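Local coordinates for pullulanase (PDB 2WAN), which hydrolyses the alpha-1,6-glucosidic linkages of pullulan and probably of branched starch polysaccharides, as a debranching enzyme of the alpha-amylase superfamily, at residues E433-A438 with V647-P652; D605-W610 with D617-D622; K743-N748 with A754-M759; M759-H764 with K811-Y816. All blocks are in the same frame, centred on the assembly; numbering follows the deposited sequence.

Contact 1 of 4, residues E433-A438 with V647-P652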
loop_
_atom_site.group_PDB
_atom_site.type_symbol
_atom_site.label_atom_id
_atom_site.label_comp_id
_atom_site.label_asym_id
_atom_site.label_seq_id
_atom_site.Cartn_x
_atom_site.Cartn_y
_atom_site.Cartn_z
ATOM N N GLU A 433 -18.234 2.674 8.246
ATOM C CA GLU A 433 -17.318 3.711 8.759
ATOM C C GLU A 433 -17.455 5.006 7.968
ATOM O O GLU A 433 -17.742 4.976 6.784
ATOM C CB GLU A 433 -15.857 3.238 8.720
ATOM C CG GLU A 433 -15.602 2.041 9.648
ATOM C CD GLU A 433 -14.168 1.884 10.088
ATOM O OE1 GLU A 433 -13.255 2.416 9.418
ATOM O OE2 GLU A 433 -13.953 1.217 11.135
ATOM N N VAL A 434 -17.296 6.135 8.659
ATOM C CA VAL A 434 -17.079 7.436 7.999
ATOM C C VAL A 434 -15.736 7.930 8.524
ATOM O O VAL A 434 -15.612 8.327 9.698
ATOM C CB VAL A 434 -18.189 8.460 8.292
ATOM C CG1 VAL A 434 -17.965 9.697 7.403
ATOM C CG2 VAL A 434 -19.554 7.865 7.976
ATOM N N ILE A 435 -14.744 7.883 7.639
ATOM C CA ILE A 435 -13.343 7.997 8.031
ATOM C C ILE A 435 -12.882 9.461 7.909
ATOM O O ILE A 435 -13.094 10.102 6.890
ATOM C CB ILE A 435 -12.461 7.045 7.181
ATOM C CG1 ILE A 435 -12.889 5.586 7.409
ATOM C CG2 ILE A 435 -10.987 7.208 7.552
ATOM C CD1 ILE A 435 -12.231 4.574 6.440
ATOM N N TYR A 436 -12.226 9.963 8.951
ATOM C CA TYR A 436 -11.803 11.359 9.035
ATOM C C TYR A 436 -10.287 11.403 9.204
ATOM O O TYR A 436 -9.764 11.029 10.257
ATOM C CB TYR A 436 -12.512 11.977 10.243
ATOM C CG TYR A 436 -12.316 13.456 10.527
ATOM C CD1 TYR A 436 -11.311 13.888 11.387
ATOM C CD2 TYR A 436 -13.199 14.406 10.006
ATOM C CE1 TYR A 436 -11.153 15.243 11.704
ATOM C CE2 TYR A 436 -13.059 15.772 10.313
ATOM C CZ TYR A 436 -12.053 16.177 11.172
ATOM O OH TYR A 436 -11.936 17.514 11.493
ATOM N N GLU A 437 -9.578 11.834 8.160
ATOM C CA GLU A 437 -8.101 11.858 8.188
ATOM C C GLU A 437 -7.561 13.057 8.975
ATOM O O GLU A 437 -7.960 14.198 8.731
ATOM C CB GLU A 437 -7.528 11.887 6.766
ATOM C CG GLU A 437 -5.985 11.762 6.717
ATOM C CD GLU A 437 -5.450 11.827 5.273
ATOM O OE1 GLU A 437 -5.981 12.610 4.453
ATOM O OE2 GLU A 437 -4.483 11.117 4.970
ATOM N N ALA A 438 -6.661 12.811 9.922
ATOM C CA ALA A 438 -6.096 13.903 10.728
ATOM C C ALA A 438 -4.639 13.632 11.098
ATOM O O ALA A 438 -4.276 12.507 11.422
ATOM C CB ALA A 438 -6.934 14.107 12.016
ATOM N N VAL A 647 -10.786 -2.947 9.831
ATOM C CA VAL A 647 -10.924 -2.364 8.482
ATOM C C VAL A 647 -9.549 -2.057 7.914
ATOM O O VAL A 647 -8.727 -1.415 8.579
ATOM C CB VAL A 647 -11.782 -1.083 8.508
ATOM C CG1 VAL A 647 -11.906 -0.469 7.095
ATOM C CG2 VAL A 647 -13.162 -1.385 9.088
ATOM N N LEU A 648 -9.305 -2.539 6.697
ATOM C CA LEU A 648 -7.997 -2.476 6.065
ATOM C C LEU A 648 -8.136 -1.931 4.657
ATOM O O LEU A 648 -8.981 -2.410 3.895
ATOM C CB LEU A 648 -7.374 -3.877 5.995
ATOM C CG LEU A 648 -7.334 -4.620 7.329
ATOM C CD1 LEU A 648 -7.081 -6.118 7.096
ATOM C CD2 LEU A 648 -6.294 -3.997 8.272
ATOM N N TYR A 649 -7.315 -0.948 4.306
ATOM C CA TYR A 649 -7.413 -0.341 2.958
ATOM C C TYR A 649 -6.136 0.429 2.652
ATOM O O TYR A 649 -5.273 0.603 3.530
ATOM C CB TYR A 649 -8.660 0.577 2.853
ATOM C CG TYR A 649 -8.682 1.602 3.951
ATOM C CD1 TYR A 649 -9.175 1.279 5.229
ATOM C CD2 TYR A 649 -8.151 2.879 3.741
ATOM C CE1 TYR A 649 -9.160 2.210 6.271
ATOM C CE2 TYR A 649 -8.124 3.819 4.770
ATOM C CZ TYR A 649 -8.625 3.483 6.034
ATOM O OH TYR A 649 -8.591 4.414 7.055
ATOM N N GLY A 650 -5.991 0.876 1.406
ATOM C CA GLY A 650 -4.807 1.657 1.057
ATOM C C GLY A 650 -4.775 2.137 -0.374
ATOM O O GLY A 650 -5.735 1.931 -1.115
ATOM N N GLU A 651 -3.668 2.772 -0.755
ATOM C CA GLU A 651 -3.541 3.367 -2.096
ATOM C C GLU A 651 -3.189 2.313 -3.146
ATOM O O GLU A 651 -2.163 1.621 -3.016
ATOM C CB GLU A 651 -2.465 4.439 -2.105
ATOM C CG GLU A 651 -2.715 5.593 -1.148
ATOM C CD GLU A 651 -1.512 6.518 -1.074
ATOM O OE1 GLU A 651 -0.392 6.062 -0.700
ATOM O OE2 GLU A 651 -1.691 7.717 -1.380
ATOM N N PRO A 652 -4.030 2.180 -4.185
ATOM C CA PRO A 652 -3.777 1.154 -5.215
ATOM C C PRO A 652 -2.817 1.664 -6.303
ATOM O O PRO A 652 -3.069 1.503 -7.505
ATOM C CB PRO A 652 -5.182 0.894 -5.780
ATOM C CG PRO A 652 -5.802 2.286 -5.749
ATOM C CD PRO A 652 -5.377 2.774 -4.345
#

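Contact 2 of 4, residues D605-W610 with D617-D622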
loop_
_atom_site.group_PDB
_atom_site.type_symbol
_atom_site.label_atom_id
_atom_site.label_comp_id
_atom_site.label_asym_id
_atom_site.label_seq_id
_atom_site.Cartn_x
_atom_site.Cartn_y
_atom_site.Cartn_z
ATOM N N ASP A 605 4.007 -9.356 11.892
ATOM C CA ASP A 605 4.218 -9.236 13.341
ATOM C C ASP A 605 3.900 -7.806 13.809
ATOM O O ASP A 605 3.280 -7.613 14.858
ATOM C CB ASP A 605 5.653 -9.572 13.732
ATOM C CG ASP A 605 5.969 -11.058 13.626
ATOM O OD1 ASP A 605 5.052 -11.882 13.526
ATOM O OD2 ASP A 605 7.160 -11.388 13.648
ATOM N N SER A 606 4.311 -6.819 13.010
ATOM C CA SER A 606 4.094 -5.412 13.385
ATOM C C SER A 606 2.605 -5.049 13.475
ATOM O O SER A 606 2.169 -4.471 14.467
ATOM C CB SER A 606 4.804 -4.467 12.419
ATOM O OG SER A 606 4.721 -3.133 12.908
ATOM N N VAL A 607 1.822 -5.380 12.451
ATOM C CA VAL A 607 0.399 -4.991 12.478
ATOM C C VAL A 607 -0.326 -5.755 13.603
ATOM O O VAL A 607 -1.202 -5.206 14.259
ATOM C CB VAL A 607 -0.331 -5.121 11.106
ATOM C CG1 VAL A 607 0.205 -4.090 10.108
ATOM C CG2 VAL A 607 -0.236 -6.542 10.540
ATOM N N ASN A 608 0.068 -7.000 13.847
ATOM C CA ASN A 608 -0.502 -7.732 14.985
ATOM C C ASN A 608 -0.198 -7.038 16.303
ATOM O O ASN A 608 -1.066 -6.960 17.168
ATOM C CB ASN A 608 0.002 -9.172 15.035
ATOM C CG ASN A 608 -0.830 -10.101 14.169
ATOM O OD1 ASN A 608 -1.874 -10.596 14.596
ATOM N ND2 ASN A 608 -0.371 -10.338 12.949
ATOM N N TYR A 609 1.037 -6.552 16.437
ATOM C CA TYR A 609 1.484 -5.884 17.663
ATOM C C TYR A 609 0.669 -4.603 17.881
ATOM O O TYR A 609 0.202 -4.347 19.007
ATOM C CB TYR A 609 2.988 -5.551 17.603
ATOM C CG TYR A 609 3.433 -4.643 18.729
ATOM C CD1 TYR A 609 3.501 -5.115 20.055
ATOM C CD2 TYR A 609 3.770 -3.309 18.487
ATOM C CE1 TYR A 609 3.920 -4.277 21.099
ATOM C CE2 TYR A 609 4.175 -2.455 19.529
ATOM C CZ TYR A 609 4.247 -2.949 20.832
ATOM O OH TYR A 609 4.630 -2.113 21.862
ATOM N N TRP A 610 0.513 -3.789 16.834
ATOM C CA TRP A 610 -0.261 -2.553 16.986
ATOM C C TRP A 610 -1.724 -2.813 17.386
ATOM O O TRP A 610 -2.288 -2.118 18.246
ATOM C CB TRP A 610 -0.159 -1.676 15.728
ATOM C CG TRP A 610 1.159 -0.951 15.699
ATOM C CD1 TRP A 610 2.285 -1.331 15.027
ATOM C CD2 TRP A 610 1.505 0.234 16.429
ATOM N NE1 TRP A 610 3.310 -0.440 15.262
ATOM C CE2 TRP A 610 2.859 0.530 16.127
ATOM C CE3 TRP A 610 0.798 1.081 17.309
ATOM C CZ2 TRP A 610 3.529 1.647 16.661
ATOM C CZ3 TRP A 610 1.462 2.209 17.845
ATOM C CH2 TRP A 610 2.822 2.475 17.514
ATOM N N ASP A 617 -7.949 -0.076 15.438
ATOM C CA ASP A 617 -9.125 -0.689 14.816
ATOM C C ASP A 617 -8.972 -0.949 13.312
ATOM O O ASP A 617 -9.862 -1.532 12.682
ATOM C CB ASP A 617 -10.327 0.230 15.063
ATOM C CG ASP A 617 -10.532 0.526 16.532
ATOM O OD1 ASP A 617 -10.988 -0.375 17.259
ATOM O OD2 ASP A 617 -10.257 1.675 16.946
ATOM N N GLY A 618 -7.857 -0.526 12.731
ATOM C CA GLY A 618 -7.667 -0.702 11.304
ATOM C C GLY A 618 -6.433 0.008 10.798
ATOM O O GLY A 618 -5.737 0.658 11.578
ATOM N N PHE A 619 -6.160 -0.131 9.497
ATOM C CA PHE A 619 -4.949 0.417 8.893
ATOM C C PHE A 619 -5.220 0.958 7.514
ATOM O O PHE A 619 -5.970 0.350 6.715
ATOM C CB PHE A 619 -3.821 -0.630 8.779
ATOM C CG PHE A 619 -3.337 -1.152 10.118
ATOM C CD1 PHE A 619 -2.436 -0.411 10.897
ATOM C CD2 PHE A 619 -3.804 -2.366 10.613
ATOM C CE1 PHE A 619 -1.996 -0.901 12.142
ATOM C CE2 PHE A 619 -3.355 -2.854 11.852
ATOM C CZ PHE A 619 -2.471 -2.130 12.609
ATOM N N ARG A 620 -4.579 2.096 7.244
ATOM C CA ARG A 620 -4.478 2.689 5.906
ATOM C C ARG A 620 -3.042 2.466 5.424
ATOM O O ARG A 620 -2.104 3.046 5.953
ATOM C CB ARG A 620 -4.798 4.194 5.969
ATOM C CG ARG A 620 -4.570 5.000 4.645
ATOM C CD ARG A 620 -3.308 5.836 4.679
ATOM N NE ARG A 620 -3.232 6.694 3.484
ATOM C CZ ARG A 620 -2.109 7.060 2.860
ATOM N NH1 ARG A 620 -0.926 6.668 3.296
ATOM N NH2 ARG A 620 -2.186 7.832 1.769
ATOM N N PHE A 621 -2.886 1.611 4.417
ATOM C CA PHE A 621 -1.570 1.244 3.885
ATOM C C PHE A 621 -1.096 2.194 2.782
ATOM O O PHE A 621 -1.639 2.212 1.667
ATOM C CB PHE A 621 -1.568 -0.219 3.420
ATOM C CG PHE A 621 -1.770 -1.210 4.541
ATOM C CD1 PHE A 621 -0.675 -1.669 5.289
ATOM C CD2 PHE A 621 -3.042 -1.680 4.855
ATOM C CE1 PHE A 621 -0.855 -2.587 6.341
ATOM C CE2 PHE A 621 -3.246 -2.605 5.918
ATOM C CZ PHE A 621 -2.143 -3.066 6.647
ATOM N N ASP A 622 -0.129 3.036 3.137
ATOM C CA ASP A 622 0.540 3.926 2.177
ATOM C C ASP A 622 1.081 3.084 1.011
ATOM O O ASP A 622 1.644 2.016 1.232
ATOM C CB ASP A 622 1.689 4.650 2.885
ATOM C CG ASP A 622 2.336 5.695 2.022
ATOM O OD1 ASP A 622 1.685 6.729 1.759
ATOM O OD2 ASP A 622 3.499 5.481 1.615
#

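Contact 3 of 4, residues K743-N748 with A754-M759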
loop_
_atom_site.group_PDB
_atom_site.type_symbol
_atom_site.label_atom_id
_atom_site.label_comp_id
_atom_site.label_asym_id
_atom_site.label_seq_id
_atom_site.Cartn_x
_atom_site.Cartn_y
_atom_site.Cartn_z
ATOM N N LYS A 743 -8.619 23.785 -4.094
ATOM C CA LYS A 743 -8.803 23.193 -5.430
ATOM C C LYS A 743 -9.886 23.928 -6.220
ATOM O O LYS A 743 -9.697 24.223 -7.405
ATOM C CB LYS A 743 -9.158 21.702 -5.309
ATOM C CG LYS A 743 -9.783 21.078 -6.547
ATOM C CD LYS A 743 -8.826 21.034 -7.746
ATOM C CE LYS A 743 -9.625 20.894 -9.039
ATOM N NZ LYS A 743 -8.724 20.844 -10.256
ATOM N N ILE A 744 -11.009 24.215 -5.559
ATOM C CA ILE A 744 -12.129 24.877 -6.224
ATOM C C ILE A 744 -11.778 26.349 -6.540
ATOM O O ILE A 744 -12.208 26.880 -7.565
ATOM C CB ILE A 744 -13.442 24.741 -5.429
ATOM C CG1 ILE A 744 -13.897 23.268 -5.405
ATOM C CG2 ILE A 744 -14.545 25.664 -6.040
ATOM C CD1 ILE A 744 -15.112 23.017 -4.527
ATOM N N LEU A 745 -10.996 26.992 -5.682
ATOM C CA LEU A 745 -10.462 28.339 -6.005
ATOM C C LEU A 745 -9.625 28.330 -7.283
ATOM O O LEU A 745 -9.677 29.278 -8.088
ATOM C CB LEU A 745 -9.619 28.872 -4.849
ATOM C CG LEU A 745 -10.385 29.686 -3.815
ATOM C CD1 LEU A 745 -9.590 29.732 -2.512
ATOM C CD2 LEU A 745 -10.691 31.118 -4.354
ATOM N N ALA A 746 -8.858 27.261 -7.469
ATOM C CA ALA A 746 -8.063 27.075 -8.690
ATOM C C ALA A 746 -8.878 26.770 -9.951
ATOM O O ALA A 746 -8.570 27.301 -11.023
ATOM C CB ALA A 746 -6.984 26.012 -8.475
ATOM N N SER A 747 -9.905 25.922 -9.844
ATOM C CA SER A 747 -10.663 25.509 -11.034
ATOM C C SER A 747 -11.842 26.416 -11.348
ATOM O O SER A 747 -12.318 26.437 -12.476
ATOM C CB SER A 747 -11.146 24.058 -10.898
ATOM O OG SER A 747 -12.038 23.901 -9.803
ATOM N N ASN A 748 -12.309 27.150 -10.333
ATOM C CA ASN A 748 -13.497 27.999 -10.440
ATOM C C ASN A 748 -13.245 29.409 -9.878
ATOM O O ASN A 748 -14.018 29.908 -9.078
ATOM C CB ASN A 748 -14.680 27.358 -9.708
ATOM C CG ASN A 748 -15.107 26.024 -10.319
ATOM O OD1 ASN A 748 -14.369 25.033 -10.272
ATOM N ND2 ASN A 748 -16.303 25.999 -10.899
ATOM N N ALA A 754 -20.300 31.997 -2.353
ATOM C CA ALA A 754 -21.521 31.240 -2.062
ATOM C C ALA A 754 -21.640 30.019 -2.968
ATOM O O ALA A 754 -21.981 28.921 -2.509
ATOM C CB ALA A 754 -22.770 32.132 -2.211
ATOM N N ASP A 755 -21.363 30.194 -4.254
ATOM C CA ASP A 755 -21.448 29.053 -5.180
ATOM C C ASP A 755 -20.341 28.050 -4.950
ATOM O O ASP A 755 -20.571 26.842 -5.062
ATOM C CB ASP A 755 -21.454 29.516 -6.639
ATOM C CG ASP A 755 -22.796 30.066 -7.071
ATOM O OD1 ASP A 755 -23.785 29.871 -6.345
ATOM O OD2 ASP A 755 -22.860 30.699 -8.157
ATOM N N ARG A 756 -19.136 28.538 -4.644
ATOM C CA ARG A 756 -18.013 27.624 -4.353
ATOM C C ARG A 756 -18.288 26.785 -3.097
ATOM O O ARG A 756 -17.940 25.591 -3.064
ATOM C CB ARG A 756 -16.678 28.386 -4.313
ATOM C CG ARG A 756 -16.240 28.815 -5.738
ATOM C CD ARG A 756 -14.887 29.542 -5.757
ATOM N NE ARG A 756 -14.968 30.923 -5.282
ATOM C CZ ARG A 756 -14.459 31.362 -4.136
ATOM N NH1 ARG A 756 -13.837 30.523 -3.316
ATOM N NH2 ARG A 756 -14.578 32.648 -3.801
ATOM N N ILE A 757 -18.934 27.393 -2.094
ATOM C CA ILE A 757 -19.360 26.632 -0.898
ATOM C C ILE A 757 -20.336 25.512 -1.312
ATOM O O ILE A 757 -20.204 24.342 -0.888
ATOM C CB ILE A 757 -19.998 27.536 0.184
ATOM C CG1 ILE A 757 -18.926 28.395 0.868
ATOM C CG2 ILE A 757 -20.759 26.687 1.205
ATOM C CD1 ILE A 757 -19.448 29.469 1.778
ATOM N N LYS A 758 -21.303 25.850 -2.167
ATOM C CA LYS A 758 -22.245 24.839 -2.649
ATOM C C LYS A 758 -21.567 23.687 -3.395
ATOM O O LYS A 758 -21.935 22.526 -3.191
ATOM C CB LYS A 758 -23.324 25.477 -3.542
ATOM C CG LYS A 758 -24.242 26.429 -2.782
ATOM C CD LYS A 758 -25.280 27.017 -3.739
ATOM C CE LYS A 758 -26.260 27.914 -3.002
ATOM N NZ LYS A 758 -27.187 28.540 -3.985
ATOM N N MET A 759 -20.582 23.999 -4.243
ATOM C CA MET A 759 -19.835 22.977 -4.988
ATOM C C MET A 759 -19.055 22.035 -4.060
ATOM O O MET A 759 -19.060 20.823 -4.265
ATOM C CB MET A 759 -18.884 23.614 -5.995
ATOM C CG MET A 759 -19.594 24.397 -7.088
ATOM S SD MET A 759 -18.333 25.259 -8.091
ATOM C CE MET A 759 -19.394 26.453 -8.964
#

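Contact 4 of 4, residues M759-H764 with K811-Y816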
loop_
_atom_site.group_PDB
_atom_site.type_symbol
_atom_site.label_atom_id
_atom_site.label_comp_id
_atom_site.label_asym_id
_atom_site.label_seq_id
_atom_site.Cartn_x
_atom_site.Cartn_y
_atom_site.Cartn_z
ATOM N N MET A 759 -20.582 23.999 -4.243
ATOM C CA MET A 759 -19.835 22.977 -4.988
ATOM C C MET A 759 -19.055 22.035 -4.060
ATOM O O MET A 759 -19.060 20.823 -4.265
ATOM C CB MET A 759 -18.884 23.614 -5.995
ATOM C CG MET A 759 -19.594 24.397 -7.088
ATOM S SD MET A 759 -18.333 25.259 -8.091
ATOM C CE MET A 759 -19.394 26.453 -8.964
ATOM N N ASP A 760 -18.421 22.619 -3.047
ATOM C CA ASP A 760 -17.654 21.868 -2.046
ATOM C C ASP A 760 -18.611 20.909 -1.309
ATOM O O ASP A 760 -18.349 19.700 -1.201
ATOM C CB ASP A 760 -17.000 22.877 -1.070
ATOM C CG ASP A 760 -16.043 22.213 -0.067
ATOM O OD1 ASP A 760 -16.422 21.213 0.581
ATOM O OD2 ASP A 760 -14.902 22.717 0.069
ATOM N N GLU A 761 -19.728 21.444 -0.827
ATOM C CA GLU A 761 -20.746 20.633 -0.167
ATOM C C GLU A 761 -21.281 19.522 -1.060
ATOM O O GLU A 761 -21.472 18.399 -0.595
ATOM C CB GLU A 761 -21.890 21.507 0.328
ATOM C CG GLU A 761 -21.480 22.360 1.556
ATOM C CD GLU A 761 -22.502 23.399 1.970
ATOM O OE1 GLU A 761 -23.254 23.897 1.102
ATOM O OE2 GLU A 761 -22.536 23.742 3.184
ATOM N N LEU A 762 -21.541 19.837 -2.331
ATOM C CA LEU A 762 -22.018 18.822 -3.292
ATOM C C LEU A 762 -21.041 17.666 -3.512
ATOM O O LEU A 762 -21.457 16.507 -3.516
ATOM C CB LEU A 762 -22.384 19.466 -4.639
ATOM C CG LEU A 762 -22.863 18.509 -5.742
ATOM C CD1 LEU A 762 -24.061 17.669 -5.322
ATOM C CD2 LEU A 762 -23.256 19.359 -6.958
ATOM N N ALA A 763 -19.755 17.974 -3.666
ATOM C CA ALA A 763 -18.749 16.932 -3.849
ATOM C C ALA A 763 -18.759 15.973 -2.657
ATOM O O ALA A 763 -18.769 14.742 -2.834
ATOM C CB ALA A 763 -17.381 17.552 -4.017
ATOM N N HIS A 764 -18.786 16.541 -1.457
ATOM C CA HIS A 764 -18.846 15.700 -0.250
ATOM C C HIS A 764 -20.205 14.982 -0.115
ATOM O O HIS A 764 -20.238 13.851 0.364
ATOM C CB HIS A 764 -18.462 16.494 1.021
ATOM C CG HIS A 764 -17.019 16.915 1.043
ATOM N ND1 HIS A 764 -16.011 16.144 1.587
ATOM C CD2 HIS A 764 -16.421 18.035 0.574
ATOM C CE1 HIS A 764 -14.851 16.771 1.450
ATOM N NE2 HIS A 764 -15.075 17.920 0.834
ATOM N N LYS A 811 -19.608 27.821 9.980
ATOM C CA LYS A 811 -20.420 26.929 10.796
ATOM C C LYS A 811 -21.567 26.305 9.996
ATOM O O LYS A 811 -21.925 25.157 10.231
ATOM C CB LYS A 811 -20.949 27.647 12.042
ATOM C CG LYS A 811 -21.576 26.704 13.084
ATOM C CD LYS A 811 -20.515 25.765 13.680
ATOM C CE LYS A 811 -21.111 24.578 14.390
ATOM N NZ LYS A 811 -22.238 24.887 15.275
ATOM N N ASP A 812 -22.144 27.048 9.048
ATOM C CA ASP A 812 -23.199 26.459 8.213
ATOM C C ASP A 812 -22.657 25.278 7.388
ATOM O O ASP A 812 -23.339 24.259 7.224
ATOM C CB ASP A 812 -23.804 27.513 7.259
ATOM C CG ASP A 812 -24.744 28.464 7.949
ATOM O OD1 ASP A 812 -25.190 28.171 9.075
ATOM O OD2 ASP A 812 -25.034 29.536 7.340
ATOM N N VAL A 813 -21.435 25.410 6.863
ATOM C CA VAL A 813 -20.796 24.312 6.139
ATOM C C VAL A 813 -20.560 23.123 7.076
ATOM O O VAL A 813 -20.913 21.986 6.754
ATOM C CB VAL A 813 -19.448 24.722 5.544
ATOM C CG1 VAL A 813 -18.791 23.506 4.841
ATOM C CG2 VAL A 813 -19.650 25.912 4.575
ATOM N N PHE A 814 -20.015 23.398 8.256
ATOM C CA PHE A 814 -19.827 22.345 9.265
ATOM C C PHE A 814 -21.151 21.623 9.565
ATOM O O PHE A 814 -21.203 20.379 9.611
ATOM C CB PHE A 814 -19.215 22.940 10.552
ATOM C CG PHE A 814 -18.946 21.920 11.619
ATOM C CD1 PHE A 814 -19.973 21.449 12.442
ATOM C CD2 PHE A 814 -17.664 21.410 11.780
ATOM C CE1 PHE A 814 -19.724 20.475 13.426
ATOM C CE2 PHE A 814 -17.405 20.452 12.777
ATOM C CZ PHE A 814 -18.455 19.987 13.591
ATOM N N ASP A 815 -22.213 22.395 9.775
ATOM C CA ASP A 815 -23.535 21.827 10.047
ATOM C C ASP A 815 -24.100 20.999 8.884
ATOM O O ASP A 815 -24.749 19.967 9.092
ATOM C CB ASP A 815 -24.498 22.943 10.428
ATOM C CG ASP A 815 -24.185 23.543 11.808
ATOM O OD1 ASP A 815 -23.399 22.954 12.599
ATOM O OD2 ASP A 815 -24.750 24.612 12.099
ATOM N N TYR A 816 -23.854 21.455 7.660
ATOM C CA TYR A 816 -24.267 20.698 6.475
ATOM C C TYR A 816 -23.549 19.351 6.413
ATOM O O TYR A 816 -24.188 18.309 6.212
ATOM C CB TYR A 816 -24.032 21.517 5.204
ATOM C CG TYR A 816 -24.602 20.863 3.962
ATOM C CD1 TYR A 816 -23.850 19.957 3.212
ATOM C CD2 TYR A 816 -25.893 21.174 3.527
ATOM C CE1 TYR A 816 -24.378 19.342 2.082
ATOM C CE2 TYR A 816 -26.432 20.583 2.391
ATOM C CZ TYR A 816 -25.670 19.677 1.662
ATOM O OH TYR A 816 -26.193 19.074 0.543
HETATM O O HOH W 1 -24.279 25.234 4.182
#

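Contact 1 of 4, residues E433-A438 with V647-P652
I435 and Y649 meet across the inside of the catalytic beta/alpha barrel, and E433 meets V647 beside them. The first strand, 435-438, and the fifth, 647-650, are not neighbours in the sheet. They touch by side chains alone, and the contact is buried and small, 160 Å² in all.

The apolar part is the I435-Y649 pair. The two residues reach toward each other from the two strands. I435 CD1 lies 3.8 Å from Y649 CZ and approaches the ring obliquely. Two branches of I435 touch the hydroxyl end: I435 CG2 and CD1 are each 3.7 Å from Y649 OH. The tyrosine CG sits between its backbone N and carbonyl carbon (chi1 54°), the crowded position, and from there the ring reaches across to the first strand.

The second pair joins a polar group to an apolar one. E433 and V647 lie flank to flank. The nearest atoms are E433 OE2 and V647 CG2, 3.4 Å apart, while V647 CG1 lies 3.9 Å from E433 OE1.

The polar ends find partners on strands 485-488 and 547-552. Y649 OH hydrogen-bonds to Q487 and N549, and E433 OE1 has a weak bond to N549. The barrel interior here is thus mixed: methyl groups pack against polar groups, and N549 ND2 bonds to the hydroxyl and only weakly to the carboxylate.

Contact 2 of 4, residues D605-W610 with D617-D622
V607 and W610 on helix 597-614 pack on F619 of strand 618-621, and V607 also reaches F621, in the helix-to-strand half of a beta-alpha-beta crossover. The helix lies outside the barrel and the strand is the fourth of its wall. Their short axes pass 10.2 Å apart at 139°, and the contact is fully buried.

F619 is the hub. V607 CG1 stands over one face of its ring, 4.2 Å from the F619 centroid and 11° off the normal, a CH-pi contact. V607 CG1 lies beside its own backbone N (chi1 -68°), which turns this methyl down onto the ring. W610 CB comes to the ring edge, near its plane, 3.9 Å from F619 CZ. The backbone takes part too: V607 O is 3.7 Å from F619 CZ. An alanine in place of F619 would probably leave V607 CG1 without its aromatic face and open a gap beside W610 CB.

F621 adds a lighter touch, with V607 CG1 at its ring edge, 4.2 Å from F621 CE1. The indole of W610 leads away from the strand, and its NE1 bonds to Y514 O.

Between the two phenylalanines, R620 turns to D622, D551 and E651, all salt-bridge partners. Its NH1 donates to the anti lone pair of D622 OD1 at 3.0 Å, and D622 OD1 lies close to the guanidinium plane. In a (beta/alpha)8 barrel one side of each strand packs against the outer helices, as F619 and F621 do here.

Contact 3 of 4, residues K743-N748 with A754-M759
R756 lies along I744, L745 and N748. I744 and N748 meet its aliphatic part, L745 its guanidinium. I744 CG2 is 3.6 Å from R756 CG. N748 O is 3.5 Å from R756 CD. L745 CD2 sits over one face of the guanidinium, 3.4 Å from R756 NH1. The arginine chain bends at chi3 (-76°), which turns its end up beside L745. An alanine at R756 would probably leave the L745 methyl without its flat partner and uncover one side of I744.

M759 completes this shell. Its CB packs on I744 CD1 at 4.1 Å, and its SD lies 3.5 Å from N748 ND2.

The polar groups are positioned from further out. S747 OG donates to N748 OD1 at 2.6 Å, in the carbonyl plane. N748 ND2 bonds to T701 O and D751 OD2, and R756 NE bonds to D751 O. D751, in the short connection between the helices, thus serves both residues.

The contact closes the turn from helix 740-747 into helix 753-769. Both lie between barrel strands 728-730 and 773-777, in the last beta-alpha-beta crossover of the barrel. The short axes run 10.5 Å apart at 122°. W741 of the first helix touches R756 and I757, and T701 flanks I744.

Contact 4 of 4, residues M759-H764 with K811-Y816
E761 of helix 753-769 carries the contact with V813 and Y816 of helix 811-826. Helix 753-769 leads into the last barrel strand, 773-777; helix 811-826 comes later, after two short helices. The two long helices run nearly parallel, with short axes 10.9 Å apart at 15°, on the outside of the beta/alpha barrel.

Along the first helix, D760 leans on L740 and I744. E761 then points at the second helix. Its chain is extended, and the carboxylate lies over one face of the Y816 ring, the two planes 28° apart. E761 CD is 3.8 Å from Y816 CG, and E761 CB is 3.7 Å from Y816 CE1. The tyrosine CG is turned anti to its backbone N (chi1 -173°), which brings the ring alongside the glutamate chain. After this, L762 faces away to T916, a residue that Y816 also touches.

A glycerol, probably from the crystallisation liquor, lies about 3 Å from the E761 side chain. A water is 2.5 Å from E761 OE2, a short distance that makes the bond doubtful. The same oxygen, E761 OE2, is 3.4 Å from Y816 CB and 3.5 Å from V813 CA.

Along the chain, contact 1 opens first, at strand 435-438, and closes a long loop at strand 647-650, across the barrel. Contact 2 forms and closes within that loop, joining helix 597-614 to strand 618-621. The two touch, because strands 618-621 and 647-650 are sheet neighbours: V647 O and Y649 O probably accept hydrogen bonds from F619 N and F621 N. Contacts 3 and 4 follow in series. Contact 3 closes a short turn into helix 753-769, and contact 4 ties that helix to helix 811-826 beyond the last barrel strand. They share M759, and I757 packs on V813 between them. Contacts 2 and 3 lie 36 Å apart between centres.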